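Local coordinates for WbmS, polysaccharide deacetylase involved in O-antigen biosynthesis (PDB 3HFT), which probably removes acetyl groups from a sugar or polysaccharide substrate during O-antigen biosynthesis, using a bound zinc ion, at residues F43-I57 against A67-I81. Residues are numbered along the deposited sequence; the frame is centred on the assembly and turned at random.
With EDO (1,2-ethanediol), chain D.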
loop_
_atom_site.group_PDB
_atom_site.type_symbol
_atom_site.label_atom_id
_atom_site.label_comp_id
_atom_site.label_asym_id
_atom_site.label_seq_id
_atom_site.Cartn_x
_atom_site.Cartn_y
_atom_site.Cartn_z
ATOM N N PHE A 43 -11.084 11.310 -8.961
ATOM C CA PHE A 43 -10.945 11.077 -10.377
ATOM C C PHE A 43 -9.493 11.090 -10.800
ATOM O O PHE A 43 -8.823 12.084 -10.667
ATOM C CB PHE A 43 -11.745 12.150 -11.118
ATOM C CG PHE A 43 -13.217 12.075 -10.820
ATOM C CD1 PHE A 43 -14.040 11.261 -11.580
ATOM C CD2 PHE A 43 -13.754 12.777 -9.761
ATOM C CE1 PHE A 43 -15.374 11.126 -11.267
ATOM C CE2 PHE A 43 -15.085 12.668 -9.438
ATOM C CZ PHE A 43 -15.896 11.839 -10.180
ATOM N N ASP A 44 -9.012 9.948 -11.265
ATOM C CA ASP A 44 -7.691 9.795 -11.844
ATOM C C ASP A 44 -7.867 10.093 -13.356
ATOM O O ASP A 44 -8.500 9.318 -14.106
ATOM C CB ASP A 44 -7.180 8.375 -11.676
ATOM C CG ASP A 44 -6.824 8.036 -10.228
ATOM O OD1 ASP A 44 -6.804 8.937 -9.367
ATOM O OD2 ASP A 44 -6.547 6.846 -9.970
ATOM N N ILE A 45 -7.358 11.230 -13.771
ATOM C CA ILE A 45 -7.634 11.751 -15.121
ATOM C C ILE A 45 -7.060 10.824 -16.208
ATOM O O ILE A 45 -7.679 10.623 -17.232
ATOM C CB ILE A 45 -7.221 13.234 -15.207
ATOM C CG1 ILE A 45 -8.128 14.073 -14.267
ATOM C CG2 ILE A 45 -7.279 13.772 -16.681
ATOM C CD1 ILE A 45 -7.770 15.590 -14.193
ATOM N N ASP A 46 -5.905 10.220 -15.945
ATOM C CA ASP A 46 -5.260 9.257 -16.852
ATOM C C ASP A 46 -5.230 9.684 -18.318
ATOM O O ASP A 46 -5.618 8.921 -19.214
ATOM C CB ASP A 46 -5.881 7.861 -16.708
ATOM C CG ASP A 46 -5.418 7.172 -15.451
ATOM O OD1 ASP A 46 -4.956 7.899 -14.549
ATOM O OD2 ASP A 46 -5.525 5.931 -15.358
ATOM N N TRP A 47 -4.753 10.895 -18.558
ATOM C CA TRP A 47 -4.521 11.383 -19.919
ATOM C C TRP A 47 -5.754 11.415 -20.818
ATOM O O TRP A 47 -5.630 11.402 -22.034
ATOM C CB TRP A 47 -3.370 10.598 -20.601
ATOM C CG TRP A 47 -2.103 10.669 -19.783
ATOM C CD1 TRP A 47 -1.173 11.664 -19.811
ATOM C CD2 TRP A 47 -1.677 9.752 -18.762
ATOM N NE1 TRP A 47 -0.195 11.419 -18.891
ATOM C CE2 TRP A 47 -0.471 10.255 -18.231
ATOM C CE3 TRP A 47 -2.202 8.560 -18.238
ATOM C CZ2 TRP A 47 0.234 9.609 -17.214
ATOM C CZ3 TRP A 47 -1.495 7.913 -17.224
ATOM C CH2 TRP A 47 -0.293 8.444 -16.731
ATOM N N ALA A 48 -6.944 11.486 -20.236
ATOM C CA ALA A 48 -8.171 11.598 -21.037
ATOM C C ALA A 48 -8.158 12.811 -21.967
ATOM O O ALA A 48 -7.702 13.899 -21.614
ATOM C CB ALA A 48 -9.382 11.669 -20.110
ATOM N N ALA A 49 -8.694 12.634 -23.163
ATOM C CA ALA A 49 -8.880 13.727 -24.070
ATOM C C ALA A 49 -9.789 14.748 -23.376
ATOM O O ALA A 49 -10.601 14.394 -22.541
ATOM C CB ALA A 49 -9.555 13.219 -25.375
ATOM N N ASP A 50 -9.677 16.011 -23.765
ATOM C CA ASP A 50 -10.483 17.074 -23.190
ATOM C C ASP A 50 -11.989 16.830 -23.246
ATOM O O ASP A 50 -12.684 17.150 -22.288
ATOM C CB ASP A 50 -10.154 18.407 -23.871
ATOM C CG ASP A 50 -8.846 19.018 -23.389
ATOM O OD1 ASP A 50 -8.190 18.510 -22.459
ATOM O OD2 ASP A 50 -8.458 20.048 -23.952
ATOM N N PHE A 51 -12.520 16.290 -24.354
ATOM C CA PHE A 51 -13.978 16.108 -24.446
ATOM C C PHE A 51 -14.444 15.061 -23.432
ATOM O O PHE A 51 -15.529 15.167 -22.852
ATOM C CB PHE A 51 -14.444 15.767 -25.882
ATOM C CG PHE A 51 -14.115 14.370 -26.335
ATOM C CD1 PHE A 51 -12.890 14.086 -26.922
ATOM C CD2 PHE A 51 -15.069 13.360 -26.270
ATOM C CE1 PHE A 51 -12.584 12.808 -27.358
ATOM C CE2 PHE A 51 -14.785 12.082 -26.724
ATOM C CZ PHE A 51 -13.539 11.797 -27.260
ATOM N N VAL A 52 -13.596 14.069 -23.190
ATOM C CA VAL A 52 -13.871 13.035 -22.194
ATOM C C VAL A 52 -13.817 13.626 -20.780
ATOM O O VAL A 52 -14.710 13.387 -19.981
ATOM C CB VAL A 52 -12.895 11.852 -22.345
ATOM C CG1 VAL A 52 -13.012 10.851 -21.159
ATOM C CG2 VAL A 52 -13.114 11.155 -23.693
ATOM N N LEU A 53 -12.777 14.401 -20.472
ATOM C CA LEU A 53 -12.664 15.004 -19.137
ATOM C C LEU A 53 -13.813 15.984 -18.931
ATOM O O LEU A 53 -14.440 15.991 -17.870
ATOM C CB LEU A 53 -11.295 15.691 -18.956
ATOM C CG LEU A 53 -11.079 16.458 -17.648
ATOM C CD1 LEU A 53 -11.336 15.580 -16.425
ATOM C CD2 LEU A 53 -9.663 17.016 -17.622
ATOM N N GLN A 54 -14.137 16.767 -19.962
ATOM C CA GLN A 54 -15.243 17.719 -19.841
ATOM C C GLN A 54 -16.564 17.050 -19.497
ATOM O O GLN A 54 -17.354 17.579 -18.727
ATOM C CB GLN A 54 -15.437 18.547 -21.103
ATOM C CG GLN A 54 -16.479 19.678 -20.883
ATOM C CD GLN A 54 -15.995 20.720 -19.891
ATOM O OE1 GLN A 54 -14.947 21.308 -20.102
ATOM N NE2 GLN A 54 -16.738 20.939 -18.805
ATOM N N ASP A 55 -16.814 15.879 -20.062
ATOM C CA ASP A 55 -18.053 15.161 -19.797
ATOM C C ASP A 55 -18.134 14.746 -18.346
ATOM O O ASP A 55 -19.197 14.845 -17.716
ATOM C CB ASP A 55 -18.139 13.923 -20.697
ATOM C CG ASP A 55 -19.241 12.945 -20.255
ATOM O OD1 ASP A 55 -20.412 13.196 -20.565
ATOM O OD2 ASP A 55 -18.937 11.941 -19.595
ATOM N N THR A 56 -17.010 14.275 -17.795
ATOM C CA THR A 56 -16.994 13.904 -16.387
ATOM C C THR A 56 -17.195 15.130 -15.500
ATOM O O THR A 56 -17.990 15.084 -14.584
ATOM C CB THR A 56 -15.727 13.140 -15.996
ATOM O OG1 THR A 56 -15.594 11.964 -16.801
ATOM C CG2 THR A 56 -15.831 12.686 -14.542
ATOM N N ILE A 57 -16.457 16.211 -15.749
ATOM C CA ILE A 57 -16.664 17.488 -15.027
ATOM C C ILE A 57 -18.139 17.924 -15.064
ATOM O O ILE A 57 -18.724 18.281 -14.037
ATOM C CB ILE A 57 -15.763 18.623 -15.605
ATOM C CG1 ILE A 57 -14.285 18.377 -15.265
ATOM C CG2 ILE A 57 -16.147 19.994 -15.027
ATOM C CD1 ILE A 57 -13.319 19.254 -16.030
ATOM N N ALA A 67 -15.497 17.069 -5.110
ATOM C CA ALA A 67 -14.741 15.999 -5.728
ATOM C C ALA A 67 -13.262 16.382 -5.779
ATOM O O ALA A 67 -12.914 17.560 -5.692
ATOM C CB ALA A 67 -15.298 15.654 -7.136
ATOM N N THR A 68 -12.397 15.379 -5.865
ATOM C CA THR A 68 -10.956 15.602 -5.953
ATOM C C THR A 68 -10.468 14.993 -7.267
ATOM O O THR A 68 -10.873 13.897 -7.619
ATOM C CB THR A 68 -10.250 14.959 -4.786
ATOM O OG1 THR A 68 -10.856 15.421 -3.571
ATOM C CG2 THR A 68 -8.765 15.300 -4.808
ATOM N N TRP A 69 -9.586 15.702 -7.972
ATOM C CA TRP A 69 -9.185 15.332 -9.346
ATOM C C TRP A 69 -7.690 15.210 -9.379
ATOM O O TRP A 69 -6.989 16.173 -9.031
ATOM C CB TRP A 69 -9.628 16.433 -10.349
ATOM C CG TRP A 69 -11.120 16.688 -10.309
ATOM C CD1 TRP A 69 -11.791 17.375 -9.355
ATOM C CD2 TRP A 69 -12.115 16.189 -11.212
ATOM N NE1 TRP A 69 -13.124 17.396 -9.625
ATOM C CE2 TRP A 69 -13.359 16.663 -10.757
ATOM C CE3 TRP A 69 -12.069 15.448 -12.393
ATOM C CZ2 TRP A 69 -14.559 16.358 -11.394
ATOM C CZ3 TRP A 69 -13.266 15.138 -13.037
ATOM C CH2 TRP A 69 -14.496 15.616 -12.540
ATOM N N PHE A 70 -7.183 14.057 -9.792
ATOM C CA PHE A 70 -5.732 13.868 -9.839
ATOM C C PHE A 70 -5.215 14.052 -11.269
ATOM O O PHE A 70 -5.522 13.263 -12.152
ATOM C CB PHE A 70 -5.348 12.527 -9.230
ATOM C CG PHE A 70 -5.649 12.431 -7.775
ATOM C CD1 PHE A 70 -4.878 13.120 -6.835
ATOM C CD2 PHE A 70 -6.665 11.617 -7.316
ATOM C CE1 PHE A 70 -5.156 13.006 -5.510
ATOM C CE2 PHE A 70 -6.918 11.512 -5.975
ATOM C CZ PHE A 70 -6.177 12.221 -5.078
ATOM N N ALA A 71 -4.451 15.132 -11.480
ATOM C CA ALA A 71 -4.045 15.540 -12.837
ATOM C C ALA A 71 -2.824 14.795 -13.350
ATOM O O ALA A 71 -1.825 14.601 -12.624
ATOM C CB ALA A 71 -3.767 17.066 -12.873
ATOM N N THR A 72 -2.902 14.390 -14.610
ATOM C CA THR A 72 -1.826 13.687 -15.284
ATOM C C THR A 72 -1.033 14.581 -16.223
ATOM O O THR A 72 0.136 14.342 -16.479
ATOM C CB THR A 72 -2.371 12.498 -16.119
ATOM O OG1 THR A 72 -3.554 12.895 -16.841
ATOM C CG2 THR A 72 -2.695 11.302 -15.225
ATOM N N HIS A 73 -1.680 15.607 -16.738
ATOM C CA HIS A 73 -1.102 16.372 -17.831
ATOM C C HIS A 73 -1.705 17.755 -17.884
ATOM O O HIS A 73 -2.692 18.047 -17.214
ATOM C CB HIS A 73 -1.355 15.616 -19.121
ATOM C CG HIS A 73 -2.794 15.563 -19.501
ATOM N ND1 HIS A 73 -3.666 14.623 -18.982
ATOM C CD2 HIS A 73 -3.528 16.347 -20.327
ATOM C CE1 HIS A 73 -4.867 14.822 -19.498
ATOM N NE2 HIS A 73 -4.818 15.878 -20.290
ATOM N N SER A 74 -1.086 18.623 -18.666
ATOM C CA SER A 74 -1.536 19.973 -18.735
ATOM C C SER A 74 -2.708 20.069 -19.712
ATOM O O SER A 74 -2.637 19.532 -20.821
ATOM C CB SER A 74 -0.402 20.855 -19.221
ATOM O OG SER A 74 -0.868 22.165 -19.290
ATOM N N THR A 75 -3.777 20.742 -19.282
ATOM C CA THR A 75 -4.953 21.032 -20.115
ATOM C C THR A 75 -5.670 22.253 -19.549
ATOM O O THR A 75 -5.703 22.456 -18.336
ATOM C CB THR A 75 -5.970 19.865 -20.150
ATOM O OG1 THR A 75 -7.254 20.381 -20.553
ATOM C CG2 THR A 75 -6.106 19.189 -18.777
ATOM N N PRO A 76 -6.249 23.083 -20.417
ATOM C CA PRO A 76 -6.978 24.217 -19.859
ATOM C C PRO A 76 -8.137 23.825 -18.927
ATOM O O PRO A 76 -8.576 24.649 -18.126
ATOM C CB PRO A 76 -7.473 24.969 -21.100
ATOM C CG PRO A 76 -7.325 24.016 -22.227
ATOM C CD PRO A 76 -6.240 23.087 -21.887
ATOM N N LEU A 77 -8.588 22.570 -18.980
ATOM C CA LEU A 77 -9.671 22.131 -18.128
ATOM C C LEU A 77 -9.268 22.059 -16.656
ATOM O O LEU A 77 -10.127 22.084 -15.782
ATOM C CB LEU A 77 -10.232 20.791 -18.618
ATOM C CG LEU A 77 -10.884 20.809 -20.004
ATOM C CD1 LEU A 77 -11.459 19.452 -20.368
ATOM C CD2 LEU A 77 -11.930 21.849 -20.058
ATOM N N LEU A 78 -7.973 22.005 -16.369
ATOM C CA LEU A 78 -7.530 22.069 -14.983
ATOM C C LEU A 78 -7.973 23.389 -14.344
ATOM O O LEU A 78 -8.259 23.446 -13.152
ATOM C CB LEU A 78 -6.011 21.905 -14.872
ATOM C CG LEU A 78 -5.418 20.573 -15.338
ATOM C CD1 LEU A 78 -3.964 20.450 -14.868
ATOM C CD2 LEU A 78 -6.255 19.383 -14.864
ATOM N N GLU A 79 -8.052 24.446 -15.141
ATOM C CA GLU A 79 -8.509 25.741 -14.636
ATOM C C GLU A 79 -9.995 25.696 -14.224
ATOM O O GLU A 79 -10.377 26.347 -13.263
ATOM C CB GLU A 79 -8.219 26.848 -15.667
ATOM C CG GLU A 79 -8.371 28.278 -15.140
ATOM C CD GLU A 79 -7.635 28.536 -13.817
ATOM O OE1 GLU A 79 -6.504 28.027 -13.633
ATOM O OE2 GLU A 79 -8.194 29.256 -12.958
ATOM N N ASN A 80 -10.811 24.895 -14.914
ATOM C CA ASN A 80 -12.208 24.678 -14.504
ATOM C C ASN A 80 -12.258 24.073 -13.100
ATOM O O ASN A 80 -13.051 24.471 -12.257
ATOM C CB ASN A 80 -12.948 23.681 -15.422
ATOM C CG ASN A 80 -13.016 24.119 -16.874
ATOM O OD1 ASN A 80 -12.286 24.995 -17.303
ATOM N ND2 ASN A 80 -13.900 23.486 -17.643
ATOM N N ILE A 81 -11.403 23.087 -12.879
ATOM C CA ILE A 81 -11.313 22.386 -11.608
ATOM C C ILE A 81 -10.823 23.345 -10.516
ATOM O O ILE A 81 -11.405 23.421 -9.435
ATOM C CB ILE A 81 -10.385 21.162 -11.756
ATOM C CG1 ILE A 81 -11.029 20.153 -12.734
ATOM C CG2 ILE A 81 -10.062 20.542 -10.366
ATOM C CD1 ILE A 81 -10.121 19.042 -13.242
HETATM C C1 EDO D . -7.570 2.152 -17.318
HETATM O O1 EDO D . -8.579 1.301 -16.768
HETATM C C2 EDO D . -7.956 3.619 -17.103
HETATM O O2 EDO D . -6.793 4.466 -17.118
HETATM O O HOH W 1 2.023 13.571 -18.756
HETATM O O HOH W 2 -7.536 16.526 -20.912
#
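Phe43 turns CG away from its own carbonyl carbon (chi1 -63°) and Trp69 takes nearly the same torsion; from neighbouring strands that shared torsion lays the two rings side by side, pointing the same way. They stack face to face, the Phe43 ring 4.4 Å from the six-membered ring of Trp69 between centroids, planes at 19°. Ile57 brings CG1 over the opposite face of the indole, while Leu53 CD1 and Thr56 CG2 approach it obliquely. Between their backbones the strands pair in parallel: Phe70 N donates to Phe43 O at 2.7 Å, almost straight, with Phe43 N to Thr68 O and Ile45 N to Phe70 O continuing the ladder. These are the adjacent strands of a beta-alpha-beta unit, strand 39-44, helix 50-63, strand 67-71, in the parallel sheet of the polysaccharide deacetylase domain. The sheet's other face carries Asp44, whose OD1 lies 3.4 Å from Phe70 CD2 and forms a salt bridge with Arg125.

Past the strand ends, a type I' turn from Ile45 to Ala48 presents Asp46 to the zinc, which His92 and His127 also bind. Thr72 ties this turn to the end of strand 67-71: its OG1, set between the backbone N and carbonyl carbon (chi1 44°), accepts from Trp47 N at 2.9 Å and shares a second hydrogen bond with His73 ND1. Thr72 CB itself lies over the face of the Trp47 indole, a CH-pi contact. One water joins Ala48 O, Asp50 OD1 and His73 NE2. Thr75 OG1 donates to Asp50 OD1 at 2.8 Å from above the carboxylate plane, and accepts from Leu77 N, capping the turn into the next helix. Leu77 fits as a knob among Asp50, Leu53, Gln54 and Ile57, its CD2 in close contact, 3.1 Å, with OE1 of Gln54, whose NE2 bonds Asp58 OD1.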